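Local coordinates for protein Exo-beta-1,3-galactanase (Bifidobacterium bifidum, PDB 5FLW) that probably cleaves beta-1,3-galactan chains from one end to release galactose, as a family 43 glycoside hydrolase, at residues A[23-28]-A[32-37]; A[81-86]-A[264-269]; A[5-10]-A[292-297]. One frame throughout, in Å; residues are numbered along the deposited sequence. Where two conformers were deposited one is given.

Interaction 1: A[23-28]-A[32-37]; sequences IGLQKF and WYAYGE
Q26 and Y33 exchange two backbone hydrogen bonds, Y33 N to Q26 O at 2.7 Å and Q26 N to Y33 O at 2.9 Å; G24 and Y35 form a second such pair. The four bonds join strands 24-28 and 32-37 as an antiparallel hairpin at the start of a propeller blade. Near the turn a water accepts from both K27 NZ and W32 NE1. With CG anti to the backbone N (chi1 -161°) and an extended chain beyond, K27 runs across the indole: CB stands 3.6 Å from the centroid of the six-membered ring of W32, a CH-pi contact 2° off the normal, and CD reaches NE1 at 3.8 Å. A serine in place of W32 would take away the face under K27 and the N-H to the water, and is likely to leave the lysine chain free to turn. L25 CD2 touches A34 CB at 3.8 Å on this same face, which L25 and W32 pack against strand 244-250. On the other face F28 CD2 lies over the rim of the Y33 ring, planes at 51°, and Y35 OH, hydrogen-bonded to P119 O, meets the F28 edge. Backbone hydrogen bonds thus join the strands, apolar carbons fill in between the side chains, and K27 and W32 share a water.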
# COMPACT_ATOMS: atom_id res chain seq x y z
N ILE A 23 -0.23 -0.91 5.00
CA ILE A 23 0.00 0.52 5.18
C ILE A 23 0.19 1.28 3.87
O ILE A 23 0.68 0.75 2.85
CB ILE A 23 1.16 0.85 6.15
CG1 ILE A 23 2.53 0.47 5.56
CG2 ILE A 23 0.92 0.24 7.49
CD1 ILE A 23 3.71 0.85 6.44
N GLY A 24 -0.16 2.57 3.93
CA GLY A 24 0.44 3.56 3.06
C GLY A 24 1.53 4.28 3.83
O GLY A 24 1.47 4.38 5.07
N LEU A 25 2.54 4.76 3.08
CA LEU A 25 3.65 5.55 3.63
C LEU A 25 3.87 6.77 2.76
O LEU A 25 3.94 6.65 1.53
CB LEU A 25 4.97 4.78 3.59
CG LEU A 25 5.32 3.82 4.69
CD1 LEU A 25 6.58 3.06 4.27
CD2 LEU A 25 5.55 4.61 5.97
N GLN A 26 4.04 7.93 3.40
CA GLN A 26 4.34 9.18 2.72
C GLN A 26 5.35 9.96 3.54
O GLN A 26 5.24 9.99 4.77
CB GLN A 26 3.09 10.06 2.65
CG GLN A 26 2.06 9.64 1.63
CD GLN A 26 2.57 9.79 0.23
OE1 GLN A 26 2.79 10.92 -0.24
NE2 GLN A 26 2.80 8.68 -0.44
N LYS A 27 6.31 10.59 2.88
CA LYS A 27 7.25 11.48 3.55
C LYS A 27 6.78 12.92 3.33
O LYS A 27 6.71 13.38 2.19
CB LYS A 27 8.68 11.29 3.03
CG LYS A 27 9.73 11.84 4.00
CD LYS A 27 11.13 11.74 3.43
CE LYS A 27 12.18 12.20 4.44
NZ LYS A 27 13.58 11.91 3.98
N PHE A 28 6.42 13.60 4.43
CA PHE A 28 6.04 15.01 4.41
C PHE A 28 7.02 15.75 5.30
O PHE A 28 7.14 15.44 6.49
CB PHE A 28 4.63 15.19 4.97
CG PHE A 28 3.56 14.43 4.24
CD1 PHE A 28 3.46 14.50 2.85
CD2 PHE A 28 2.63 13.67 4.95
CE1 PHE A 28 2.46 13.82 2.17
CE2 PHE A 28 1.62 12.97 4.27
CZ PHE A 28 1.53 13.06 2.88
N TRP A 32 8.39 10.48 8.04
CA TRP A 32 7.57 9.47 7.39
C TRP A 32 6.25 9.30 8.13
O TRP A 32 6.24 9.20 9.37
CB TRP A 32 8.30 8.13 7.29
CG TRP A 32 9.37 8.14 6.20
CD1 TRP A 32 10.71 8.38 6.36
CD2 TRP A 32 9.17 7.90 4.80
NE1 TRP A 32 11.35 8.32 5.13
CE2 TRP A 32 10.42 8.02 4.17
CE3 TRP A 32 8.04 7.58 4.03
CZ2 TRP A 32 10.59 7.85 2.79
CZ3 TRP A 32 8.20 7.42 2.65
CH2 TRP A 32 9.47 7.54 2.05
N TYR A 33 5.15 9.27 7.39
CA TYR A 33 3.82 9.03 7.93
C TYR A 33 3.31 7.69 7.40
O TYR A 33 3.23 7.51 6.18
CB TYR A 33 2.86 10.13 7.48
CG TYR A 33 3.16 11.47 8.11
CD1 TYR A 33 4.30 12.19 7.75
CD2 TYR A 33 2.32 12.00 9.10
CE1 TYR A 33 4.59 13.42 8.34
CE2 TYR A 33 2.60 13.23 9.70
CZ TYR A 33 3.75 13.93 9.31
OH TYR A 33 4.06 15.16 9.88
N ALA A 34 2.94 6.79 8.31
CA ALA A 34 2.31 5.52 7.96
C ALA A 34 0.82 5.58 8.29
O ALA A 34 0.43 6.11 9.34
CB ALA A 34 2.96 4.35 8.72
N TYR A 35 -0.01 5.01 7.42
CA TYR A 35 -1.45 4.90 7.65
C TYR A 35 -1.80 3.41 7.56
O TYR A 35 -1.62 2.81 6.51
CB TYR A 35 -2.23 5.72 6.61
CG TYR A 35 -1.82 7.19 6.62
CD1 TYR A 35 -2.46 8.11 7.50
CD2 TYR A 35 -0.76 7.66 5.83
CE1 TYR A 35 -2.07 9.46 7.54
CE2 TYR A 35 -0.35 9.00 5.89
CZ TYR A 35 -1.02 9.90 6.74
OH TYR A 35 -0.64 11.22 6.79
N GLY A 36 -2.29 2.83 8.67
CA GLY A 36 -2.50 1.40 8.72
C GLY A 36 -3.91 1.01 9.13
O GLY A 36 -4.67 1.81 9.71
N GLU A 37 -4.27 -0.26 8.82
CA GLU A 37 -5.55 -0.81 9.26
C GLU A 37 -5.51 -1.11 10.76
O GLU A 37 -4.67 -1.89 11.21
CB GLU A 37 -5.83 -2.10 8.50
CG GLU A 37 -5.86 -1.94 6.98
CD GLU A 37 -5.88 -3.26 6.22
OE1 GLU A 37 -6.08 -4.34 6.82
OE2 GLU A 37 -5.62 -3.24 4.99
O HOH W 1 14.17 9.17 4.35
O HOH W 2 6.11 16.84 8.81

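Interaction 2: A[81-86]-A[264-269]; sequences GERPKV and IGDRWQ
D266, the last residue of strand 261-266, sets its CB toward segment 81-86, but its carboxylate stops short of a salt bridge with R83, OD2 lying 4.3 Å from NH1. A water fills the interval, accepting from R83 NH1 at 3.0 Å in the plane of the guanidinium and donating to D266 OD2 at 2.7 Å. OD1 of the aspartate takes G22 N. R83 also forms salt bridges with D246 (through NH1) and D138 (through NE). R83 reaches this place because its chain is extended from CG to NE (chi2 -171°), starting from a corner where strand 80-88 is interrupted. In the five-bladed beta-propeller of family 43, these segments belong to the second and fifth blades, and they meet close to the centre of the chain, the region where such enzymes carry their active site. After R267, which bonds the carbonyls of Y241, D242 and T301, the chain brings W268 back toward R83. D266 CB sits 3.3 Å above the indole plane of W268, offset toward the rim. R83 NH2 approaches the same ring obliquely, 3.9 Å from CZ2, with the guanidinium and indole planes 90° apart. The indole N-H is spent on another partner, W268 NE1 bonding Q244 OE1.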
# COMPACT_ATOMS: atom_id res chain seq x y z
N GLY A 81 -12.79 -1.76 5.66
CA GLY A 81 -12.01 -0.67 5.09
C GLY A 81 -10.55 -1.05 5.16
O GLY A 81 -9.97 -1.10 6.23
N GLU A 82 -9.96 -1.33 4.00
CA GLU A 82 -8.59 -1.79 3.92
C GLU A 82 -7.60 -0.99 3.07
O GLU A 82 -7.99 -0.22 2.21
CB GLU A 82 -8.60 -3.23 3.38
CG GLU A 82 -9.28 -4.25 4.27
CD GLU A 82 -9.38 -5.63 3.63
OE1 GLU A 82 -9.21 -5.73 2.41
OE2 GLU A 82 -9.62 -6.60 4.36
N ARG A 83 -6.32 -1.21 3.35
CA ARG A 83 -5.22 -0.63 2.58
C ARG A 83 -5.31 0.89 2.42
O ARG A 83 -5.22 1.41 1.30
CB ARG A 83 -5.02 -1.33 1.24
CG ARG A 83 -4.70 -2.82 1.42
CD ARG A 83 -4.27 -3.51 0.11
NE ARG A 83 -3.99 -4.92 0.38
CZ ARG A 83 -2.85 -5.37 0.91
NH1 ARG A 83 -1.87 -4.51 1.20
NH2 ARG A 83 -2.68 -6.68 1.15
N PRO A 84 -5.43 1.65 3.53
CA PRO A 84 -5.52 3.11 3.42
C PRO A 84 -4.25 3.69 2.81
O PRO A 84 -3.14 3.22 3.08
CB PRO A 84 -5.69 3.57 4.89
CG PRO A 84 -5.00 2.50 5.71
CD PRO A 84 -5.31 1.20 4.94
N LYS A 85 -4.44 4.73 2.00
CA LYS A 85 -3.35 5.44 1.35
C LYS A 85 -3.63 6.93 1.44
O LYS A 85 -4.79 7.35 1.43
CB LYS A 85 -3.27 5.05 -0.13
CG LYS A 85 -3.05 3.54 -0.39
CD LYS A 85 -1.66 3.11 0.08
CE LYS A 85 -1.52 1.58 0.20
NZ LYS A 85 -2.36 1.04 1.32
N VAL A 86 -2.57 7.74 1.51
CA VAL A 86 -2.68 9.20 1.58
C VAL A 86 -1.77 9.84 0.53
O VAL A 86 -0.63 9.39 0.33
CB VAL A 86 -2.36 9.74 3.00
CG1 VAL A 86 -2.23 11.29 3.05
CG2 VAL A 86 -3.43 9.25 4.00
N ILE A 264 8.35 -3.25 2.71
CA ILE A 264 7.52 -3.73 3.81
C ILE A 264 6.46 -4.68 3.23
O ILE A 264 5.79 -4.35 2.25
CB ILE A 264 6.89 -2.57 4.61
CG1 ILE A 264 8.00 -1.85 5.40
CG2 ILE A 264 5.79 -3.09 5.55
CD1 ILE A 264 7.59 -0.56 6.07
N GLY A 265 6.37 -5.88 3.83
CA GLY A 265 5.33 -6.82 3.50
C GLY A 265 4.60 -7.24 4.77
O GLY A 265 5.12 -7.16 5.87
N ASP A 266 3.35 -7.68 4.59
CA ASP A 266 2.50 -8.13 5.69
C ASP A 266 2.57 -9.65 5.83
O ASP A 266 2.48 -10.37 4.84
CB ASP A 266 1.04 -7.73 5.47
CG ASP A 266 0.83 -6.23 5.56
OD1 ASP A 266 0.91 -5.69 6.68
OD2 ASP A 266 0.61 -5.58 4.52
N ARG A 267 2.69 -10.13 7.09
CA ARG A 267 2.49 -11.55 7.47
C ARG A 267 1.13 -11.68 8.13
O ARG A 267 1.01 -11.65 9.36
CB ARG A 267 3.56 -12.01 8.45
CG ARG A 267 4.77 -12.50 7.80
CD ARG A 267 5.62 -13.44 8.66
NE ARG A 267 6.74 -13.79 7.82
CZ ARG A 267 7.91 -14.24 8.26
NH1 ARG A 267 8.13 -14.42 9.56
NH2 ARG A 267 8.85 -14.50 7.36
N TRP A 268 0.09 -11.83 7.30
CA TRP A 268 -1.28 -11.82 7.78
C TRP A 268 -1.57 -13.05 8.63
O TRP A 268 -1.32 -14.18 8.21
CB TRP A 268 -2.24 -11.77 6.60
CG TRP A 268 -2.12 -10.55 5.76
CD1 TRP A 268 -1.64 -10.47 4.47
CD2 TRP A 268 -2.52 -9.22 6.13
NE1 TRP A 268 -1.71 -9.16 4.02
CE2 TRP A 268 -2.27 -8.38 5.01
CE3 TRP A 268 -3.11 -8.66 7.28
CZ2 TRP A 268 -2.57 -7.00 5.03
CZ3 TRP A 268 -3.40 -7.30 7.28
CH2 TRP A 268 -3.15 -6.49 6.17
N GLN A 269 -2.14 -12.82 9.80
CA GLN A 269 -2.51 -13.89 10.73
C GLN A 269 -4.04 -13.94 10.78
O GLN A 269 -4.68 -13.16 11.48
CB GLN A 269 -1.88 -13.64 12.09
CG GLN A 269 -0.35 -13.70 12.05
CD GLN A 269 0.17 -15.13 11.89
OE1 GLN A 269 0.29 -15.64 10.78
NE2 GLN A 269 0.46 -15.77 13.01
O HOH W 3 0.21 -6.53 2.04

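Interaction 3: A[5-10]-A[292-297]; sequences FGAFLP and LTWSDT
The indole of W294 meets the N-terminal arm at the outer corner of its six-membered ring, where G6 and A7 approach at a slant. CH2 lies 3.6 Å from G6 CA and 3.8 Å from A7 N, and CZ3 follows at 4.1 Å from G6 CA. Two further rings meet it: Y298 makes an edge-to-face pair with the indole, and the Y241 ring lies with its plane at about 40° to it. Both segments lie against the last blade of the five-bladed beta-propeller. Residues 292-297 follow its outermost strand, 289-291, while the arm lies between strand 278-286 and the C-terminal tail, G6 and F8 bonding to Q280 and I278, and F5 and A7 to E299. The two ends of the chain are thus brought together on one blade. Putting CG of W294 anti to its own N (chi1 -164°) carries the ring across to the arm, and the backbone N of the same residue is held by Y241 OH. At G6 the backbone angles would jam a beta carbon against the carbonyl O of F5, and its CA is what meets the indole. The neighbouring methyl adds a looser apolar touch, A7 CB standing 4.4 Å from W294 CH2. No hydrogen bond crosses between the segments, and contact is confined to one rim of the indole. Just beyond the tryptophan the loop is tied to itself by a hydroxyl pair, S295 OG lying 3.0 Å from T297 OG1 with either able to donate.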
# COMPACT_ATOMS: atom_id res chain seq x y z
N PHE A 5 15.74 -4.74 10.52
CA PHE A 5 15.34 -5.58 9.39
C PHE A 5 14.98 -6.98 9.85
O PHE A 5 15.56 -7.51 10.81
CB PHE A 5 16.45 -5.69 8.35
CG PHE A 5 16.84 -4.39 7.71
CD1 PHE A 5 15.85 -3.48 7.31
CD2 PHE A 5 18.19 -4.10 7.49
CE1 PHE A 5 16.19 -2.26 6.71
CE2 PHE A 5 18.57 -2.91 6.89
CZ PHE A 5 17.57 -1.96 6.49
N GLY A 6 14.04 -7.59 9.13
CA GLY A 6 13.58 -8.95 9.38
C GLY A 6 12.08 -9.01 9.51
O GLY A 6 11.35 -8.17 8.95
N ALA A 7 11.60 -10.01 10.26
CA ALA A 7 10.19 -10.23 10.51
C ALA A 7 9.94 -9.97 12.00
O ALA A 7 10.66 -10.50 12.85
CB ALA A 7 9.80 -11.67 10.16
N PHE A 8 8.94 -9.14 12.31
CA PHE A 8 8.70 -8.77 13.69
C PHE A 8 7.34 -8.10 13.81
O PHE A 8 6.74 -7.64 12.82
CB PHE A 8 9.78 -7.83 14.26
CG PHE A 8 10.06 -6.63 13.39
CD1 PHE A 8 9.28 -5.48 13.51
CD2 PHE A 8 11.09 -6.65 12.44
CE1 PHE A 8 9.52 -4.36 12.70
CE2 PHE A 8 11.34 -5.53 11.62
CZ PHE A 8 10.56 -4.39 11.75
N LEU A 9 6.85 -8.07 15.05
CA LEU A 9 5.62 -7.35 15.37
C LEU A 9 6.01 -5.98 15.93
O LEU A 9 6.59 -5.90 17.02
CB LEU A 9 4.79 -8.13 16.38
CG LEU A 9 3.45 -7.47 16.73
CD1 LEU A 9 2.55 -7.36 15.49
CD2 LEU A 9 2.76 -8.19 17.90
N PRO A 10 5.74 -4.89 15.21
CA PRO A 10 6.15 -3.56 15.69
C PRO A 10 5.26 -3.07 16.83
O PRO A 10 4.10 -3.45 16.96
CB PRO A 10 6.00 -2.67 14.45
CG PRO A 10 4.91 -3.34 13.63
CD PRO A 10 5.08 -4.83 13.88
N LEU A 292 15.38 -8.83 -3.64
CA LEU A 292 15.14 -8.86 -2.20
C LEU A 292 15.85 -10.08 -1.63
O LEU A 292 15.56 -11.20 -2.06
CB LEU A 292 13.64 -8.91 -1.92
CG LEU A 292 13.16 -8.77 -0.48
CD1 LEU A 292 13.43 -7.35 0.05
CD2 LEU A 292 11.65 -9.15 -0.37
N THR A 293 16.76 -9.86 -0.67
CA THR A 293 17.61 -10.93 -0.12
C THR A 293 17.65 -10.90 1.40
O THR A 293 17.93 -9.85 2.00
CB THR A 293 19.04 -10.84 -0.63
OG1 THR A 293 19.00 -10.80 -2.06
CG2 THR A 293 19.75 -12.07 -0.24
N TRP A 294 17.43 -12.05 2.02
CA TRP A 294 17.55 -12.15 3.47
C TRP A 294 19.02 -12.13 3.88
O TRP A 294 19.91 -12.49 3.12
CB TRP A 294 16.91 -13.45 3.96
CG TRP A 294 16.63 -13.52 5.41
CD1 TRP A 294 17.42 -14.08 6.38
CD2 TRP A 294 15.46 -13.02 6.09
NE1 TRP A 294 16.81 -13.97 7.62
CE2 TRP A 294 15.62 -13.32 7.47
CE3 TRP A 294 14.30 -12.35 5.68
CZ2 TRP A 294 14.66 -12.97 8.43
CZ3 TRP A 294 13.34 -12.01 6.63
CH2 TRP A 294 13.53 -12.32 8.00
N SER A 295 19.26 -11.72 5.13
CA SER A 295 20.57 -11.79 5.76
C SER A 295 20.45 -12.44 7.12
O SER A 295 19.46 -12.25 7.83
CB SER A 295 21.13 -10.37 5.91
OG SER A 295 22.21 -10.37 6.82
N ASP A 296 21.48 -13.22 7.49
CA ASP A 296 21.54 -13.92 8.77
C ASP A 296 21.33 -13.00 9.96
O ASP A 296 20.93 -13.47 11.04
CB ASP A 296 22.95 -14.47 8.97
CG ASP A 296 23.20 -15.68 8.14
OD1 ASP A 296 22.20 -16.24 7.64
OD2 ASP A 296 24.39 -16.06 7.98
N THR A 297 21.75 -11.75 9.83
CA THR A 297 21.66 -10.78 10.93
C THR A 297 20.23 -10.28 11.17
O THR A 297 19.98 -9.64 12.19
CB THR A 297 22.58 -9.60 10.66
OG1 THR A 297 22.11 -8.91 9.49
CG2 THR A 297 23.99 -10.11 10.43

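Interactions 1 and 2 follow one another along the chain, and interaction 3 spans both, since it joins the N-terminal arm to the segment after strand 289-291. The centres of interactions 1 and 2 are about 11 Å apart and the two touch: E37 OE2 probably accepts from R83 N, linking the first blade to the corner in the second. Interaction 3 lies toward the outside, its centre about 20 Å from that of interaction 1 and about 18 Å from that of interaction 2. It meets the latter where R267 packs on A7. Together they link the hairpin of the first blade, the propeller centre and the last blade, where the two chain ends meet.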